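Magnetosome protein MamA (Magnetospirillum gryphiswaldense, PDB 3AS8) probably builds cytosolic assemblies on the magnetosome by recognising copies of itself and offering a tetratricopeptide-repeat surface for protein-protein interactions. Local coordinates at residues A[67-72]-A[76-81]. Sequence-based numbering, arbitrary orientation.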
loop_
_atom_site.group_PDB
_atom_site.type_symbol
_atom_site.label_atom_id
_atom_site.label_comp_id
_atom_site.label_asym_id
_atom_site.label_seq_id
_atom_site.Cartn_x
_atom_site.Cartn_y
_atom_site.Cartn_z
ATOM N N ARG A 67 -4.098 -6.024 -14.507
ATOM C CA ARG A 67 -3.634 -6.833 -15.627
ATOM C C ARG A 67 -2.233 -7.478 -15.250
ATOM O O ARG A 67 -1.957 -8.627 -15.544
ATOM C CB ARG A 67 -3.594 -5.950 -16.899
ATOM C CG ARG A 67 -3.891 -6.666 -18.177
ATOM C CD ARG A 67 -4.056 -5.724 -19.363
ATOM N NE ARG A 67 -4.982 -4.651 -19.027
ATOM C CZ ARG A 67 -6.295 -4.701 -19.241
ATOM N NH1 ARG A 67 -6.852 -5.778 -19.816
ATOM N NH2 ARG A 67 -7.048 -3.677 -18.866
ATOM N N SER A 68 -1.355 -6.728 -14.602
ATOM C CA SER A 68 -0.051 -7.230 -14.152
ATOM C C SER A 68 -0.160 -8.383 -13.155
ATOM O O SER A 68 0.464 -9.473 -13.322
ATOM C CB SER A 68 0.739 -6.095 -13.513
ATOM O OG SER A 68 0.945 -5.030 -14.491
ATOM N N ILE A 69 -0.957 -8.145 -12.108
ATOM C CA ILE A 69 -1.127 -9.176 -11.070
ATOM C C ILE A 69 -1.840 -10.400 -11.689
ATOM O O ILE A 69 -1.611 -11.489 -11.237
ATOM C CB ILE A 69 -1.794 -8.651 -9.761
ATOM C CG1 ILE A 69 -1.197 -9.355 -8.496
ATOM C CG2 ILE A 69 -3.295 -8.843 -9.794
ATOM C CD1 ILE A 69 0.381 -9.230 -8.279
ATOM N N ALA A 70 -2.642 -10.230 -12.738
ATOM C CA ALA A 70 -3.200 -11.408 -13.450
ATOM C C ALA A 70 -2.098 -12.216 -14.187
ATOM O O ALA A 70 -2.126 -13.427 -14.265
ATOM C CB ALA A 70 -4.364 -10.998 -14.411
ATOM N N ASP A 71 -1.127 -11.525 -14.746
ATOM C CA ASP A 71 -0.035 -12.135 -15.497
ATOM C C ASP A 71 1.085 -12.720 -14.604
ATOM O O ASP A 71 1.787 -13.685 -14.959
ATOM C CB ASP A 71 0.564 -11.024 -16.360
ATOM C CG ASP A 71 1.751 -11.486 -17.175
ATOM O OD1 ASP A 71 1.544 -12.317 -18.065
ATOM O OD2 ASP A 71 2.890 -11.021 -16.927
ATOM N N ALA A 72 1.314 -12.057 -13.480
ATOM C CA ALA A 72 2.412 -12.416 -12.578
ATOM C C ALA A 72 1.826 -12.394 -11.141
ATOM O O ALA A 72 2.075 -11.433 -10.377
ATOM C CB ALA A 72 3.559 -11.431 -12.752
ATOM N N ILE A 76 5.458 -9.505 -5.850
ATOM C CA ILE A 76 5.171 -8.808 -4.593
ATOM C C ILE A 76 5.195 -7.301 -4.750
ATOM O O ILE A 76 4.477 -6.589 -4.062
ATOM C CB ILE A 76 6.161 -9.292 -3.483
ATOM C CG1 ILE A 76 5.917 -10.787 -3.135
ATOM C CG2 ILE A 76 6.090 -8.416 -2.214
ATOM C CD1 ILE A 76 4.490 -11.145 -2.580
ATOM N N LYS A 77 6.022 -6.819 -5.663
ATOM C CA LYS A 77 6.170 -5.391 -5.921
ATOM C C LYS A 77 4.861 -4.815 -6.555
ATOM O O LYS A 77 4.444 -3.698 -6.252
ATOM C CB LYS A 77 7.380 -5.254 -6.837
ATOM C CG LYS A 77 7.981 -3.914 -7.039
ATOM C CD LYS A 77 9.196 -4.082 -7.969
ATOM C CE LYS A 77 10.091 -2.872 -7.880
ATOM N NZ LYS A 77 9.325 -1.721 -8.371
ATOM N N VAL A 78 4.222 -5.606 -7.406
ATOM C CA VAL A 78 2.905 -5.298 -7.958
ATOM C C VAL A 78 1.809 -5.368 -6.873
ATOM O O VAL A 78 0.959 -4.501 -6.738
ATOM C CB VAL A 78 2.470 -6.261 -9.062
ATOM C CG1 VAL A 78 1.059 -5.803 -9.646
ATOM C CG2 VAL A 78 3.504 -6.365 -10.220
ATOM N N ALA A 79 1.845 -6.434 -6.108
ATOM C CA ALA A 79 0.862 -6.636 -5.085
ATOM C C ALA A 79 0.860 -5.508 -4.044
ATOM O O ALA A 79 -0.226 -5.087 -3.581
ATOM C CB ALA A 79 1.097 -8.076 -4.431
ATOM N N THR A 80 2.060 -5.011 -3.705
ATOM C CA THR A 80 2.257 -3.927 -2.730
ATOM C C THR A 80 1.639 -2.643 -3.238
ATOM O O THR A 80 0.764 -2.029 -2.555
ATOM C CB THR A 80 3.741 -3.727 -2.388
ATOM O OG1 THR A 80 4.289 -4.967 -1.971
ATOM C CG2 THR A 80 3.953 -2.687 -1.258
ATOM N N VAL A 81 1.991 -2.243 -4.467
ATOM C CA VAL A 81 1.425 -1.019 -5.072
ATOM C C VAL A 81 -0.080 -1.108 -5.156
ATOM O O VAL A 81 -0.835 -0.231 -4.733
ATOM C CB VAL A 81 1.875 -0.812 -6.552
ATOM C CG1 VAL A 81 1.330 0.562 -7.047
ATOM C CG2 VAL A 81 3.393 -0.910 -6.684
#
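The carbonyl oxygen of I76 takes two hydrogen bonds from T80 in the first turn of helix 76-88; V78 and A79, within that same turn, meet S68 and I69 of helix 58-71. The setting is the tetratricopeptide-repeat solenoid: helix 58-71 ends, a short turn follows, and helix 76-88 runs back roughly antiparallel, the short segments crossing at -146° with their axes 9.6 Å apart. T80 N gives I76 O the ordinary helical bond. T80 OG1 adds a second at 2.7 Å, reaching the oxygen from the opposite face of its plane and tilted 32° out of it. Threonine suits this position because its hydroxyl can fold back on its own helix, while the side chain also touches V102 of helix 92-105.

The side chains that meet between the two helices do so through carbon atoms. I69 and V78 face each other, their CA atoms 6.4 Å apart, and their side chains slide past one another in opposite directions. I69 holds its chain at chi1 -144°, some way off a staggered position, and its terminal CD1 comes over the branch point of V78, 3.7 Å from CB. V78 has CG1 anti to its backbone N, which turns this methyl toward helix 58-71, where it touches both I69 CD1 and, at 3.9 Å, S68 CB. A beta-branched valine fills such a place with little side-chain freedom to lose.

S68 is small enough for the buried side of its helix, where it also packs on A45 of helix 42-54; its hydroxyl is satisfied by L64 O one turn earlier. A79, with a single methyl, leaves room for I69: its CB lies 4.1 Å from I69 CD1.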